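Local coordinates for protein endo-xylogalacturonan hydrolase A (Aspergillus tubingensis, PDB 4C2L) that hydrolyses the xylose-substituted galacturonan backbone of xylogalacturonan, a component of the hairy regions of pectin, at residues A[146-159]-A[170-182]. Numbering follows the deposited sequence.
Sequences ISGLRQKNPPNVFN and FSNLKMDANSKSD. With SO4 (sulfate ion), chain G; GOL (glycerol), chain L.
The Phe158 ring takes the methyl of Met175 over one face, CE 4.0 Å from the ring centroid; Pro154 CG covers the opposite face, over the ring centre, and Ala177 N sits at the edge. Met175 SD stands farther off, above the face, a Met-aromatic contact. Ile146 CD1 makes a CH-pi contact over one face of the Phe170 ring, 4.1 Å from its centroid. The guanidinium of Arg150 carries Lys152 CD on one face, while its edge meets the Asp176 carboxylate and a sulfate ion. Arg150 grips Asp176 side-on: NE donates to OD2 and NH2 to OD1, each 2.8 Å, with the two planes 35° apart. An extended chain, CG anti to the backbone N (chi1 175°), carries the group past Lys174 to this acid. The sulfate, probably from the crystallisation liquor, accepts hydrogen bonds from Arg150 NH1 and NH2 and from Lys152 NZ. Gln151 and Asn159 pair their amides, NE2 to OD1 at 2.9 Å, beside Met175. Beyond the strands, Asn153 OD1 receives Asn178 N at 3.0 Å. Parallel bridges in register, the axes of strands 150-152 and 173-176 running 10° from parallel, join successive coils of the right-handed parallel beta-helix of glycoside hydrolase family 28.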
loop_
_atom_site.group_PDB
_atom_site.type_symbol
_atom_site.label_atom_id
_atom_site.label_comp_id
_atom_site.label_asym_id
_atom_site.label_seq_id
_atom_site.Cartn_x
_atom_site.Cartn_y
_atom_site.Cartn_z
ATOM N N ILE A 146 8.631 -11.814 3.408
ATOM C CA ILE A 146 9.449 -10.763 2.825
ATOM C C ILE A 146 9.960 -9.911 3.981
ATOM O O ILE A 146 9.174 -9.286 4.688
ATOM C CB ILE A 146 8.649 -9.877 1.839
ATOM C CG1 ILE A 146 7.940 -10.741 0.779
ATOM C CG2 ILE A 146 9.559 -8.860 1.150
ATOM C CD1 ILE A 146 6.585 -11.246 1.236
ATOM N N SER A 147 11.278 -9.852 4.167
ATOM C CA SER A 147 11.784 -9.233 5.392
ATOM C C SER A 147 13.201 -8.696 5.326
ATOM O O SER A 147 14.032 -9.176 4.560
ATOM C CB SER A 147 11.697 -10.236 6.542
ATOM O OG SER A 147 12.612 -11.311 6.359
ATOM N N GLY A 148 13.454 -7.682 6.145
ATOM C CA GLY A 148 14.789 -7.207 6.418
ATOM C C GLY A 148 15.410 -6.306 5.388
ATOM O O GLY A 148 16.528 -5.827 5.579
ATOM N N LEU A 149 14.703 -6.030 4.303
ATOM C CA LEU A 149 15.370 -5.344 3.208
ATOM C C LEU A 149 14.818 -3.959 2.969
ATOM O O LEU A 149 13.793 -3.587 3.540
ATOM C CB LEU A 149 15.334 -6.205 1.947
ATOM C CG LEU A 149 13.994 -6.758 1.525
ATOM C CD1 LEU A 149 13.273 -5.664 0.748
ATOM C CD2 LEU A 149 14.219 -7.995 0.672
ATOM N N ARG A 150 15.525 -3.200 2.146
ATOM C CA ARG A 150 15.096 -1.885 1.722
ATOM C C ARG A 150 14.585 -1.979 0.286
ATOM O O ARG A 150 15.225 -2.607 -0.568
ATOM C CB ARG A 150 16.283 -0.935 1.760
ATOM C CG ARG A 150 15.991 0.457 1.230
ATOM C CD ARG A 150 17.198 1.376 1.368
ATOM N NE ARG A 150 16.897 2.667 0.765
ATOM C CZ ARG A 150 17.803 3.491 0.241
ATOM N NH1 ARG A 150 19.096 3.168 0.251
ATOM N NH2 ARG A 150 17.407 4.645 -0.288
ATOM N N GLN A 151 13.447 -1.332 0.036
ATOM C CA GLN A 151 12.961 -1.132 -1.321
ATOM C C GLN A 151 13.089 0.345 -1.616
ATOM O O GLN A 151 12.555 1.179 -0.875
ATOM C CB GLN A 151 11.501 -1.581 -1.446
ATOM C CG GLN A 151 11.317 -3.086 -1.276
ATOM C CD GLN A 151 9.845 -3.462 -1.205
ATOM O OE1 GLN A 151 9.020 -2.666 -0.774
ATOM N NE2 GLN A 151 9.516 -4.669 -1.617
ATOM N N LYS A 152 13.790 0.666 -2.704
ATOM C CA LYS A 152 14.169 2.036 -3.038
ATOM C C LYS A 152 13.600 2.441 -4.401
ATOM O O LYS A 152 13.769 1.712 -5.378
ATOM C CB LYS A 152 15.705 2.106 -3.103
ATOM C CG LYS A 152 16.263 3.444 -3.549
ATOM C CD LYS A 152 17.784 3.354 -3.608
ATOM C CE LYS A 152 18.372 4.598 -4.253
ATOM N NZ LYS A 152 19.864 4.495 -4.209
ATOM N N ASN A 153 12.907 3.578 -4.441
ATOM C CA ASN A 153 12.495 4.225 -5.692
ATOM C C ASN A 153 11.784 3.308 -6.700
ATOM O O ASN A 153 12.216 3.171 -7.846
ATOM C CB ASN A 153 13.688 4.945 -6.339
ATOM C CG ASN A 153 14.293 6.000 -5.432
ATOM O OD1 ASN A 153 13.611 6.530 -4.543
ATOM N ND2 ASN A 153 15.581 6.333 -5.658
ATOM N N PRO A 154 10.670 2.692 -6.283
ATOM C CA PRO A 154 9.867 1.926 -7.249
ATOM C C PRO A 154 9.253 2.878 -8.273
ATOM O O PRO A 154 8.915 4.012 -7.933
ATOM C CB PRO A 154 8.751 1.349 -6.378
ATOM C CG PRO A 154 8.586 2.363 -5.279
ATOM C CD PRO A 154 10.018 2.768 -4.968
ATOM N N PRO A 155 9.106 2.433 -9.531
ATOM C CA PRO A 155 8.435 3.276 -10.527
ATOM C C PRO A 155 6.989 3.599 -10.114
ATOM O O PRO A 155 6.462 4.655 -10.459
ATOM C CB PRO A 155 8.394 2.391 -11.779
ATOM C CG PRO A 155 9.413 1.341 -11.577
ATOM C CD PRO A 155 9.696 1.201 -10.100
ATOM N N ASN A 156 6.373 2.706 -9.350
ATOM C CA ASN A 156 4.928 2.796 -9.060
ATOM C C ASN A 156 4.748 2.069 -7.714
ATOM O O ASN A 156 5.469 2.354 -6.762
ATOM C CB ASN A 156 4.184 2.106 -10.229
ATOM C CG ASN A 156 2.705 2.530 -10.410
ATOM O OD1 ASN A 156 2.154 2.324 -11.502
ATOM N ND2 ASN A 156 2.050 3.018 -9.374
ATOM N N VAL A 157 3.815 1.119 -7.622
ATOM C CA VAL A 157 3.510 0.473 -6.330
ATOM C C VAL A 157 4.717 -0.339 -5.848
ATOM O O VAL A 157 5.391 -0.990 -6.655
ATOM C CB VAL A 157 2.256 -0.433 -6.466
ATOM C CG1 VAL A 157 2.003 -1.241 -5.183
ATOM C CG2 VAL A 157 1.047 0.445 -6.816
ATOM N N PHE A 158 5.004 -0.293 -4.540
ATOM C CA PHE A 158 6.092 -1.106 -3.983
ATOM C C PHE A 158 5.682 -2.581 -3.971
ATOM O O PHE A 158 6.355 -3.434 -4.558
ATOM C CB PHE A 158 6.387 -0.719 -2.528
ATOM C CG PHE A 158 7.174 0.554 -2.340
ATOM C CD1 PHE A 158 6.531 1.794 -2.235
ATOM C CD2 PHE A 158 8.553 0.490 -2.136
ATOM C CE1 PHE A 158 7.260 2.964 -1.985
ATOM C CE2 PHE A 158 9.294 1.644 -1.877
ATOM C CZ PHE A 158 8.657 2.885 -1.812
ATOM N N ASN A 159 4.601 -2.895 -3.256
ATOM C CA ASN A 159 4.210 -4.285 -3.022
ATOM C C ASN A 159 2.731 -4.442 -3.264
ATOM O O ASN A 159 1.928 -3.613 -2.823
ATOM C CB ASN A 159 4.445 -4.667 -1.547
ATOM C CG ASN A 159 5.878 -4.516 -1.136
ATOM O OD1 ASN A 159 6.720 -5.307 -1.535
ATOM N ND2 ASN A 159 6.174 -3.474 -0.362
ATOM N N PHE A 170 5.114 -9.440 5.642
ATOM C CA PHE A 170 6.125 -8.425 5.340
ATOM C C PHE A 170 6.625 -7.936 6.686
ATOM O O PHE A 170 5.832 -7.458 7.495
ATOM C CB PHE A 170 5.511 -7.231 4.600
ATOM C CG PHE A 170 4.923 -7.568 3.252
ATOM C CD1 PHE A 170 3.589 -7.957 3.142
ATOM C CD2 PHE A 170 5.681 -7.455 2.094
ATOM C CE1 PHE A 170 3.022 -8.240 1.896
ATOM C CE2 PHE A 170 5.131 -7.750 0.840
ATOM C CZ PHE A 170 3.794 -8.143 0.745
ATOM N N SER A 171 7.927 -8.057 6.935
ATOM C CA SER A 171 8.471 -7.654 8.243
ATOM C C SER A 171 9.769 -6.872 8.126
ATOM O O SER A 171 10.615 -7.210 7.308
ATOM C CB SER A 171 8.723 -8.918 9.091
ATOM O OG SER A 171 9.267 -8.556 10.332
ATOM N N ASN A 172 9.944 -5.847 8.967
ATOM C CA ASN A 172 11.223 -5.143 9.045
ATOM C C ASN A 172 11.678 -4.617 7.683
ATOM O O ASN A 172 12.802 -4.879 7.245
ATOM C CB ASN A 172 12.296 -6.075 9.631
ATOM C CG ASN A 172 12.054 -6.374 11.093
ATOM O OD1 ASN A 172 11.687 -5.479 11.852
ATOM N ND2 ASN A 172 12.249 -7.618 11.488
ATOM N N LEU A 173 10.786 -3.914 6.995
ATOM C CA LEU A 173 11.102 -3.356 5.690
ATOM C C LEU A 173 11.288 -1.848 5.780
ATOM O O LEU A 173 10.572 -1.159 6.529
ATOM C CB LEU A 173 9.993 -3.671 4.671
ATOM C CG LEU A 173 9.656 -5.125 4.358
ATOM C CD1 LEU A 173 8.598 -5.174 3.264
ATOM C CD2 LEU A 173 10.905 -5.891 3.911
ATOM N N LYS A 174 12.262 -1.345 5.027
ATOM C CA LYS A 174 12.455 0.089 4.872
ATOM C C LYS A 174 12.139 0.435 3.423
ATOM O O LYS A 174 12.759 -0.094 2.517
ATOM C CB LYS A 174 13.888 0.486 5.216
ATOM C CG LYS A 174 14.135 1.984 5.127
ATOM C CD LYS A 174 15.212 2.428 6.108
ATOM C CE LYS A 174 16.574 2.498 5.431
ATOM N NZ LYS A 174 16.659 3.706 4.564
ATOM N N MET A 175 11.150 1.299 3.217
ATOM C CA MET A 175 10.674 1.570 1.865
ATOM C C MET A 175 10.692 3.059 1.630
ATOM O O MET A 175 10.132 3.828 2.407
ATOM C CB MET A 175 9.260 1.010 1.697
ATOM C CG MET A 175 9.236 -0.500 1.880
ATOM S SD MET A 175 7.629 -1.103 2.417
ATOM C CE MET A 175 6.612 -0.412 1.121
ATOM N N ASP A 176 11.375 3.485 0.572
ATOM C CA ASP A 176 11.477 4.914 0.331
ATOM C C ASP A 176 11.484 5.228 -1.140
ATOM O O ASP A 176 12.153 4.554 -1.923
ATOM C CB ASP A 176 12.734 5.498 1.016
ATOM C CG ASP A 176 14.002 4.717 0.678
ATOM O OD1 ASP A 176 14.640 5.022 -0.338
ATOM O OD2 ASP A 176 14.390 3.810 1.435
ATOM N N ALA A 177 10.720 6.249 -1.500
ATOM C CA ALA A 177 10.694 6.789 -2.853
ATOM C C ALA A 177 10.942 8.282 -2.726
ATOM O O ALA A 177 10.144 8.980 -2.091
ATOM C CB ALA A 177 9.336 6.522 -3.496
ATOM N N ASN A 178 12.059 8.755 -3.296
ATOM C CA ASN A 178 12.427 10.171 -3.276
ATOM C C ASN A 178 12.861 10.617 -4.654
ATOM O O ASN A 178 13.776 10.033 -5.224
ATOM C CB ASN A 178 13.572 10.409 -2.290
ATOM C CG ASN A 178 13.137 10.207 -0.851
ATOM O OD1 ASN A 178 13.368 9.140 -0.278
ATOM N ND2 ASN A 178 12.457 11.199 -0.282
ATOM N N SER A 179 12.181 11.626 -5.182
ATOM C CA SER A 179 12.498 12.167 -6.495
ATOM C C SER A 179 13.656 13.152 -6.416
ATOM O O SER A 179 13.735 13.948 -5.496
ATOM C CB SER A 179 11.292 12.904 -7.062
ATOM O OG SER A 179 11.628 13.448 -8.332
ATOM N N LYS A 180 14.541 13.079 -7.400
ATOM C CA LYS A 180 15.642 14.027 -7.548
ATOM C C LYS A 180 15.222 15.293 -8.304
ATOM O O LYS A 180 16.030 16.214 -8.497
ATOM C CB LYS A 180 16.791 13.326 -8.267
ATOM C CG LYS A 180 17.497 12.313 -7.382
ATOM C CD LYS A 180 18.710 11.702 -8.070
ATOM C CE LYS A 180 18.444 10.287 -8.558
ATOM N NZ LYS A 180 18.133 9.322 -7.452
ATOM N N SER A 181 13.964 15.343 -8.734
ATOM C CA SER A 181 13.459 16.503 -9.472
ATOM C C SER A 181 12.226 17.060 -8.778
ATOM O O SER A 181 11.942 16.701 -7.637
ATOM C CB SER A 181 13.128 16.122 -10.916
ATOM O OG SER A 181 11.984 15.307 -10.998
ATOM N N ASP A 182 11.493 17.908 -9.488
ATOM C CA ASP A 182 10.269 18.502 -8.969
ATOM C C ASP A 182 9.070 17.603 -9.206
ATOM O O ASP A 182 7.984 17.888 -8.712
ATOM C CB ASP A 182 10.014 19.849 -9.638
ATOM C CG ASP A 182 11.116 20.851 -9.360
ATOM O OD1 ASP A 182 11.235 21.256 -8.182
ATOM O OD2 ASP A 182 11.855 21.222 -10.312
HETATM S S SO4 G . 20.251 6.470 -1.294
HETATM O O1 SO4 G . 19.063 6.785 -0.467
HETATM O O2 SO4 G . 20.453 5.007 -1.439
HETATM O O3 SO4 G . 21.448 7.035 -0.644
HETATM O O4 SO4 G . 20.062 7.083 -2.629
HETATM C C1 GOL L . 19.693 6.364 -8.084
HETATM O O1 GOL L . 19.659 4.923 -8.135
HETATM C C2 GOL L . 20.604 6.901 -6.975
HETATM O O2 GOL L . 19.819 7.267 -5.835
HETATM C C3 GOL L . 21.649 5.879 -6.535
HETATM O O3 GOL L . 22.705 5.826 -7.499
HETATM O O HOH W 1 14.662 7.000 -2.010
HETATM O O HOH W 2 16.401 9.401 -4.942
#